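Local coordinates for putative lipoprotein (Clostridium difficile, PDB 4EXR) that is of unknown function but carries two PepSY-type domains, related to peptidase propeptides and YpeB, and binds a sodium ion, at residues A[47-53]-A[65-70]; A[122-127]-A[156-160]. One frame throughout, in Å; residues are numbered along the deposited sequence.

Contact 1 (A[47-53]-A[65-70]); sequences DADIVDL and TVEGVD. With NA (sodium ion), chain B.
Leu-53 and Val-66 pack side by side on the face of an antiparallel hairpin that helix 34-44 covers, Leu-53 CD1 lying 3.6 Å from Val-66 CG2. CG1 of Val-66 stands opposite its backbone N (chi1 -170°). This turns CG1 to the tip of Ile-50, 3.8 Å from Ile-50 CD1, and leaves CG2 for Leu-53. Gly-68 pairs with Ile-50 here, and the strands draw close: the CA atoms of Ile-50 and Gly-68 are 3.9 Å apart.

The register then slips by one residue. Val-51 and Asp-52 both face Glu-67 in a classic beta bulge. The carbonyl O of Glu-67 takes two bonds, from Val-51 N at 2.7 Å and from Asp-52 N at 3.2 Å. Near the bulge Val-51 CG1 and Val-69 CG2 make one methyl contact, the side chains crossing at about a right angle.

The other face is looser and polar. The bulge brings Val-51 O and Asp-52 OD1 to the same sodium ion, each 2.4 Å from it. Two waters also bind the ion, and one donates to Asp-52 OD2. Glu-67 OE2 lies 4.3 Å from Asp-52 OD2. The sodium on Asp-52 may partly offset these like charges, and the Glu-67 side chain also touches Lys-76.

Asp-137 on strand 130-139 completes the sodium site. Strand 73-80 flanks the hairpin beyond segment 65-70.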
ATOM      1  N   ASP A  47      15.377  11.910   0.016  1.00 30.23           N
ATOM      2  CA  ASP A  47      14.898  13.214  -0.458  1.00 31.44           C
ATOM      3  C   ASP A  47      13.481  13.546   0.022  1.00 32.46           C
ATOM      4  O   ASP A  47      12.928  14.599  -0.309  1.00 34.29           O
ATOM      5  CB  ASP A  47      14.970  13.291  -1.988  1.00 41.75           C
ATOM      6  CG  ASP A  47      14.829  14.714  -2.508  1.00 60.97           C
ATOM      7  OD1 ASP A  47      15.298  15.650  -1.819  1.00 54.45           O
ATOM      8  OD2 ASP A  47      14.237  14.895  -3.595  1.00 72.21           O
ATOM      9  N   ALA A  48      12.895  12.656   0.816  1.00 24.60           N
ATOM     10  CA  ALA A  48      11.512  12.847   1.246  1.00 26.48           C
ATOM     11  C   ALA A  48      11.420  13.690   2.523  1.00 33.21           C
ATOM     12  O   ALA A  48      12.313  13.642   3.372  1.00 36.87           O
ATOM     13  CB  ALA A  48      10.840  11.484   1.473  1.00 24.18           C
ATOM     14  N   ASP A  49      10.330  14.440   2.658  1.00 25.98           N
ATOM     15  CA  ASP A  49      10.019  15.151   3.894  1.00 23.99           C
ATOM     16  C   ASP A  49       8.929  14.408   4.643  1.00 23.53           C
ATOM     17  O   ASP A  49       7.929  14.027   4.053  1.00 21.46           O
ATOM     18  CB  ASP A  49       9.503  16.555   3.603  1.00 25.38           C
ATOM     19  CG  ASP A  49      10.546  17.431   2.946  1.00 42.53           C
ATOM     20  OD1 ASP A  49      11.719  17.394   3.381  1.00 39.61           O
ATOM     21  OD2 ASP A  49      10.188  18.140   1.985  1.00 41.26           O
ATOM     22  N   ILE A  50       9.101  14.228   5.947  1.00 20.90           N
ATOM     23  CA  ILE A  50       8.080  13.547   6.737  1.00 20.70           C
ATOM     24  C   ILE A  50       6.891  14.462   6.971  1.00 23.22           C
ATOM     25  O   ILE A  50       7.052  15.613   7.390  1.00 22.27           O
ATOM     26  CB  ILE A  50       8.648  13.074   8.096  1.00 22.67           C
ATOM     27  CG1 ILE A  50       9.692  11.977   7.852  1.00 25.93           C
ATOM     28  CG2 ILE A  50       7.515  12.588   9.011  1.00 19.06           C
ATOM     29  CD1 ILE A  50      10.381  11.467   9.137  1.00 23.69           C
ATOM     30  N   VAL A  51       5.698  13.950   6.697  1.00 20.07           N
ATOM     31  CA  VAL A  51       4.485  14.747   6.842  1.00 21.38           C
ATOM     32  C   VAL A  51       3.549  14.222   7.941  1.00 23.42           C
ATOM     33  O   VAL A  51       2.669  14.933   8.393  1.00 21.85           O
ATOM     34  CB  VAL A  51       3.709  14.892   5.479  1.00 22.86           C
ATOM     35  CG1 VAL A  51       4.576  15.606   4.430  1.00 21.02           C
ATOM     36  CG2 VAL A  51       3.243  13.528   4.962  1.00 23.87           C
ATOM     37  N   ASP A  52       3.745  12.978   8.370  1.00 22.64           N
ATOM     38  CA  ASP A  52       2.948  12.402   9.459  1.00 23.89           C
ATOM     39  C   ASP A  52       3.765  11.329  10.155  1.00 22.27           C
ATOM     40  O   ASP A  52       4.536  10.607   9.508  1.00 22.89           O
ATOM     41  CB  ASP A  52       1.630  11.768   8.954  1.00 24.46           C
ATOM     42  CG  ASP A  52       0.642  12.793   8.390  1.00 42.35           C
ATOM     43  OD1 ASP A  52       0.090  13.611   9.173  1.00 32.63           O
ATOM     44  OD2 ASP A  52       0.391  12.752   7.160  1.00 42.18           O
ATOM     45  N   LEU A  53       3.592  11.222  11.471  1.00 21.75           N
ATOM     46  CA  LEU A  53       4.234  10.172  12.251  1.00 21.52           C
ATOM     47  C   LEU A  53       3.266   9.794  13.355  1.00 21.52           C
ATOM     48  O   LEU A  53       2.640  10.661  13.962  1.00 23.96           O
ATOM     49  CB  LEU A  53       5.538  10.687  12.863  1.00 24.73           C
ATOM     50  CG  LEU A  53       6.252   9.742  13.839  1.00 37.88           C
ATOM     51  CD1 LEU A  53       6.718   8.493  13.142  1.00 43.89           C
ATOM     52  CD2 LEU A  53       7.427  10.442  14.491  1.00 46.39           C
ATOM     53  N   THR A  65       3.936   4.477  12.282  1.00 21.71           N
ATOM     54  CA  THR A  65       3.663   4.722  10.868  1.00 26.93           C
ATOM     55  C   THR A  65       4.329   6.046  10.543  1.00 27.67           C
ATOM     56  O   THR A  65       4.081   7.031  11.225  1.00 27.39           O
ATOM     57  CB  THR A  65       2.146   4.787  10.584  1.00 26.79           C
ATOM     58  OG1 THR A  65       1.545   3.547  10.977  1.00 28.05           O
ATOM     59  CG2 THR A  65       1.853   5.049   9.080  1.00 27.13           C
ATOM     60  N   VAL A  66       5.209   6.043   9.540  1.00 23.27           N
ATOM     61  CA  VAL A  66       5.920   7.246   9.127  1.00 20.70           C
ATOM     62  C   VAL A  66       5.523   7.509   7.684  1.00 23.16           C
ATOM     63  O   VAL A  66       5.632   6.621   6.836  1.00 23.75           O
ATOM     64  CB  VAL A  66       7.449   7.062   9.179  1.00 22.09           C
ATOM     65  CG1 VAL A  66       8.152   8.418   8.986  1.00 25.56           C
ATOM     66  CG2 VAL A  66       7.879   6.411  10.496  1.00 27.91           C
ATOM     67  N   GLU A  67       5.050   8.721   7.406  1.00 21.19           N
ATOM     68  CA  GLU A  67       4.631   9.061   6.046  1.00 24.57           C
ATOM     69  C   GLU A  67       5.366  10.296   5.589  1.00 21.85           C
ATOM     70  O   GLU A  67       5.568  11.224   6.364  1.00 22.24           O
ATOM     71  CB  GLU A  67       3.125   9.284   5.991  1.00 24.76           C
ATOM     72  CG  GLU A  67       2.344   8.047   6.485  1.00 32.46           C
ATOM     73  CD  GLU A  67       0.846   8.284   6.650  1.00 48.48           C
ATOM     74  OE1 GLU A  67       0.112   8.251   5.637  1.00 53.12           O
ATOM     75  OE2 GLU A  67       0.409   8.484   7.804  1.00 48.84           O
ATOM     76  N   GLY A  68       5.780  10.299   4.328  1.00 19.65           N
ATOM     77  CA  GLY A  68       6.492  11.443   3.797  1.00 19.42           C
ATOM     78  C   GLY A  68       6.242  11.575   2.313  1.00 23.56           C
ATOM     79  O   GLY A  68       5.590  10.723   1.709  1.00 23.57           O
ATOM     80  N   VAL A  69       6.772  12.639   1.733  1.00 23.06           N
ATOM     81  CA  VAL A  69       6.580  12.915   0.318  1.00 22.58           C
ATOM     82  C   VAL A  69       7.847  13.509  -0.275  1.00 25.58           C
ATOM     83  O   VAL A  69       8.657  14.128   0.434  1.00 23.86           O
ATOM     84  CB  VAL A  69       5.425  13.931   0.078  1.00 20.89           C
ATOM     85  CG1 VAL A  69       4.092  13.396   0.617  1.00 25.04           C
ATOM     86  CG2 VAL A  69       5.755  15.303   0.700  1.00 23.20           C
ATOM     87  N   ASP A  70       8.015  13.327  -1.581  1.00 24.95           N
ATOM     88  CA  ASP A  70       8.977  14.126  -2.320  1.00 25.84           C
ATOM     89  C   ASP A  70       8.222  14.870  -3.423  1.00 30.27           C
ATOM     90  O   ASP A  70       7.030  15.162  -3.264  1.00 24.99           O
ATOM     91  CB  ASP A  70      10.205  13.320  -2.796  1.00 28.34           C
ATOM     92  CG  ASP A  70       9.862  12.137  -3.721  1.00 32.34           C
ATOM     93  OD1 ASP A  70       8.784  12.093  -4.343  1.00 30.78           O
ATOM     94  OD2 ASP A  70      10.717  11.239  -3.846  1.00 33.96           O
TER
HETATM   95 NA    NA B 301       0.488  15.836   8.522  1.00 37.65          NA
HETATM   96  O   HOH W   1      -0.180  15.227   6.335  1.00 34.87           O
HETATM   97  O   HOH W   2       1.385  17.972   8.158  1.00 31.10           O

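Contact 2 (A[122-127]-A[156-160]); sequences IALKEQ and YDIKV
Tyr-156 opens the strand segment by laying its ring against the side-chain amide of Gln-127, a loop residue that follows helix 116-126. The two planes are only 2° apart, so amide and ring are stacked. OE1 of Gln-127 sits over the centre of the Tyr-156 ring, 3.8 Å above the ring plane. CG of Gln-127 also lies over the face, 4.2 Å from the ring centroid, in a CH-pi contact. The bend of Gln-127 makes this possible. Its CG stands anti to the backbone N (chi1 175°), and the chain then turns at chi2 (58°) to bring the amide flat onto the ring. No hydrogen bond joins the two segments.

Ile-158 is the first residue of the strand segment to meet the helix itself. Its CB and CG2 both lie against the methyl of Ala-123, with 3.8 Å between Ile-158 CB and Ala-123 CB. The small alanine side chain lets the backbones come near, and the CA atoms of Ala-123 and Ile-158 are 6.0 Å apart. The CD1 end of Ile-158 turns to Gln-127 CB, also at 3.8 Å, and so links the apolar packing to the stack.

Val-160 closes the segment by meeting Ile-122. The two side chains cross at a slant, and both valine methyls approach CG2 of Ile-122, Val-160 CG1 at 4.0 Å. Val-160 CG2 also makes a longer contact with Ala-123 CB.

Here the helix of the second PepSY-type domain packs on its antiparallel sheet. Helix 116-126 lies across one face of that sheet. Ala-123 also touches Ile-147 and Ile-149 of strand 142-151, while Ile-122 reaches Val-167 of strand 167-172.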
ATOM      1  N   ILE A 122       1.845  15.857  29.570  1.00 35.88           N
ATOM      2  CA  ILE A 122       1.141  17.132  29.498  1.00 35.89           C
ATOM      3  C   ILE A 122      -0.345  16.935  29.176  1.00 39.02           C
ATOM      4  O   ILE A 122      -1.221  17.546  29.798  1.00 38.03           O
ATOM      5  CB  ILE A 122       1.791  18.076  28.454  1.00 38.35           C
ATOM      6  CG1 ILE A 122       3.119  18.613  28.997  1.00 39.46           C
ATOM      7  CG2 ILE A 122       0.849  19.227  28.104  1.00 33.98           C
ATOM      8  CD1 ILE A 122       3.969  19.338  27.971  1.00 38.53           C
ATOM      9  N   ALA A 123      -0.627  16.070  28.207  1.00 33.46           N
ATOM     10  CA  ALA A 123      -2.008  15.801  27.807  1.00 37.49           C
ATOM     11  C   ALA A 123      -2.811  15.155  28.936  1.00 32.99           C
ATOM     12  O   ALA A 123      -3.993  15.452  29.130  1.00 40.31           O
ATOM     13  CB  ALA A 123      -2.037  14.917  26.562  1.00 33.97           C
ATOM     14  N   LEU A 124      -2.166  14.266  29.676  1.00 33.63           N
ATOM     15  CA  LEU A 124      -2.842  13.560  30.761  1.00 38.04           C
ATOM     16  C   LEU A 124      -3.197  14.471  31.938  1.00 44.24           C
ATOM     17  O   LEU A 124      -4.133  14.185  32.682  1.00 44.96           O
ATOM     18  CB  LEU A 124      -2.007  12.378  31.229  1.00 38.96           C
ATOM     19  CG  LEU A 124      -2.151  11.141  30.354  1.00 41.45           C
ATOM     20  CD1 LEU A 124      -1.086  10.126  30.710  1.00 43.93           C
ATOM     21  CD2 LEU A 124      -3.546  10.541  30.502  1.00 44.26           C
ATOM     22  N   LYS A 125      -2.447  15.559  32.103  1.00 42.57           N
ATOM     23  CA  LYS A 125      -2.741  16.540  33.142  1.00 47.29           C
ATOM     24  C   LYS A 125      -3.892  17.440  32.721  1.00 52.14           C
ATOM     25  O   LYS A 125      -4.515  18.098  33.553  1.00 56.58           O
ATOM     26  CB  LYS A 125      -1.505  17.387  33.460  1.00 53.42           C
ATOM     27  CG  LYS A 125      -0.324  16.586  33.977  1.00 52.34           C
ATOM     28  CD  LYS A 125       0.333  17.269  35.160  1.00 60.37           C
ATOM     29  CE  LYS A 125       0.915  18.614  34.792  1.00 62.34           C
ATOM     30  NZ  LYS A 125       1.439  19.305  36.006  1.00 72.33           N
ATOM     31  N   GLU A 126      -4.164  17.476  31.423  1.00 53.52           N
ATOM     32  CA  GLU A 126      -5.281  18.251  30.895  1.00 53.74           C
ATOM     33  C   GLU A 126      -6.556  17.409  30.911  1.00 55.47           C
ATOM     34  O   GLU A 126      -7.668  17.930  31.053  1.00 55.18           O
ATOM     35  CB  GLU A 126      -4.983  18.711  29.466  1.00 48.21           C
ATOM     36  CG  GLU A 126      -6.028  19.643  28.891  1.00 58.89           C
ATOM     37  CD  GLU A 126      -6.054  20.992  29.596  1.00 77.91           C
ATOM     38  OE1 GLU A 126      -5.010  21.390  30.165  1.00 78.32           O
ATOM     39  OE2 GLU A 126      -7.119  21.651  29.582  1.00 83.46           O
ATOM     40  N   GLN A 127      -6.378  16.102  30.769  1.00 46.18           N
ATOM     41  CA  GLN A 127      -7.493  15.183  30.612  1.00 43.30           C
ATOM     42  C   GLN A 127      -7.037  13.791  31.005  1.00 44.46           C
ATOM     43  O   GLN A 127      -6.331  13.133  30.238  1.00 44.77           O
ATOM     44  CB  GLN A 127      -7.960  15.181  29.154  1.00 45.88           C
ATOM     45  CG  GLN A 127      -9.043  14.159  28.843  1.00 51.98           C
ATOM     46  CD  GLN A 127     -10.280  14.347  29.704  1.00 62.96           C
ATOM     47  OE1 GLN A 127     -10.925  15.397  29.665  1.00 62.36           O
ATOM     48  NE2 GLN A 127     -10.611  13.330  30.500  1.00 60.01           N
ATOM     49  N   TYR A 156     -10.880  11.535  23.576  1.00 40.40           N
ATOM     50  CA  TYR A 156     -10.417  12.916  23.536  1.00 37.74           C
ATOM     51  C   TYR A 156      -9.131  13.002  22.740  1.00 37.07           C
ATOM     52  O   TYR A 156      -8.243  12.159  22.887  1.00 36.60           O
ATOM     53  CB  TYR A 156     -10.167  13.451  24.955  1.00 41.60           C
ATOM     54  CG  TYR A 156     -11.402  13.512  25.826  1.00 48.94           C
ATOM     55  CD1 TYR A 156     -11.772  12.431  26.614  1.00 44.94           C
ATOM     56  CD2 TYR A 156     -12.196  14.654  25.864  1.00 54.91           C
ATOM     57  CE1 TYR A 156     -12.902  12.479  27.410  1.00 55.86           C
ATOM     58  CE2 TYR A 156     -13.331  14.712  26.661  1.00 59.46           C
ATOM     59  CZ  TYR A 156     -13.678  13.618  27.432  1.00 59.15           C
ATOM     60  OH  TYR A 156     -14.804  13.661  28.225  1.00 62.03           O
ATOM     61  N   ASP A 157      -9.042  14.014  21.883  1.00 35.66           N
ATOM     62  CA  ASP A 157      -7.792  14.345  21.219  1.00 32.48           C
ATOM     63  C   ASP A 157      -7.248  15.625  21.843  1.00 35.17           C
ATOM     64  O   ASP A 157      -7.930  16.655  21.879  1.00 37.66           O
ATOM     65  CB  ASP A 157      -8.000  14.523  19.713  1.00 43.00           C
ATOM     66  CG  ASP A 157      -8.212  13.198  18.987  1.00 54.59           C
ATOM     67  OD1 ASP A 157      -7.631  12.177  19.411  1.00 48.17           O
ATOM     68  OD2 ASP A 157      -8.956  13.182  17.984  1.00 65.38           O
ATOM     69  N   ILE A 158      -6.032  15.542  22.368  1.00 30.61           N
ATOM     70  CA  ILE A 158      -5.382  16.686  22.977  1.00 31.62           C
ATOM     71  C   ILE A 158      -4.211  17.071  22.086  1.00 28.67           C
ATOM     72  O   ILE A 158      -3.344  16.240  21.813  1.00 30.93           O
ATOM     73  CB  ILE A 158      -4.803  16.337  24.370  1.00 35.94           C
ATOM     74  CG1 ILE A 158      -5.816  15.562  25.223  1.00 44.38           C
ATOM     75  CG2 ILE A 158      -4.299  17.607  25.076  1.00 34.56           C
ATOM     76  CD1 ILE A 158      -7.011  16.368  25.650  1.00 47.74           C
ATOM     77  N   LYS A 159      -4.174  18.321  21.641  1.00 28.48           N
ATOM     78  CA  LYS A 159      -3.057  18.791  20.834  1.00 31.02           C
ATOM     79  C   LYS A 159      -2.094  19.596  21.690  1.00 31.73           C
ATOM     80  O   LYS A 159      -2.500  20.536  22.383  1.00 33.21           O
ATOM     81  CB  LYS A 159      -3.561  19.592  19.632  1.00 28.19           C
ATOM     82  CG  LYS A 159      -4.475  18.757  18.745  1.00 33.44           C
ATOM     83  CD  LYS A 159      -4.968  19.495  17.515  1.00 35.45           C
ATOM     84  CE  LYS A 159      -5.782  18.545  16.638  1.00 40.28           C
ATOM     85  NZ  LYS A 159      -6.359  19.220  15.451  1.00 51.03           N
ATOM     86  N   VAL A 160      -0.826  19.193  21.664  1.00 28.25           N
ATOM     87  CA  VAL A 160       0.217  19.822  22.465  1.00 26.50           C
ATOM     88  C   VAL A 160       1.313  20.376  21.547  1.00 29.49           C
ATOM     89  O   VAL A 160       1.858  19.633  20.733  1.00 28.50           O
ATOM     90  CB  VAL A 160       0.855  18.788  23.423  1.00 31.59           C
ATOM     91  CG1 VAL A 160       1.987  19.411  24.228  1.00 32.38           C
ATOM     92  CG2 VAL A 160      -0.203  18.153  24.342  1.00 29.97           C
TER

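How the contacts relate
From the N terminus, the chain passes helix 34-44 and enters strand 49-58. Contact 1 closes first, a short loop that returns on strand 61-69 to form a hairpin. The chain then runs through strands 73-80 and 86-93 to helix 116-126. Contact 2 opens there and closes a longer loop when strand 154-161 comes under the helix. The two loops follow in series, neither enclosing nor crossing the other. Each contact lies in a different PepSY-type domain. The centres of contact 1 and contact 2 are about 25 Å apart, on opposite sides of the chain's centre. One antiparallel sheet joins them, through the pairing of strands 49-58 and 130-139.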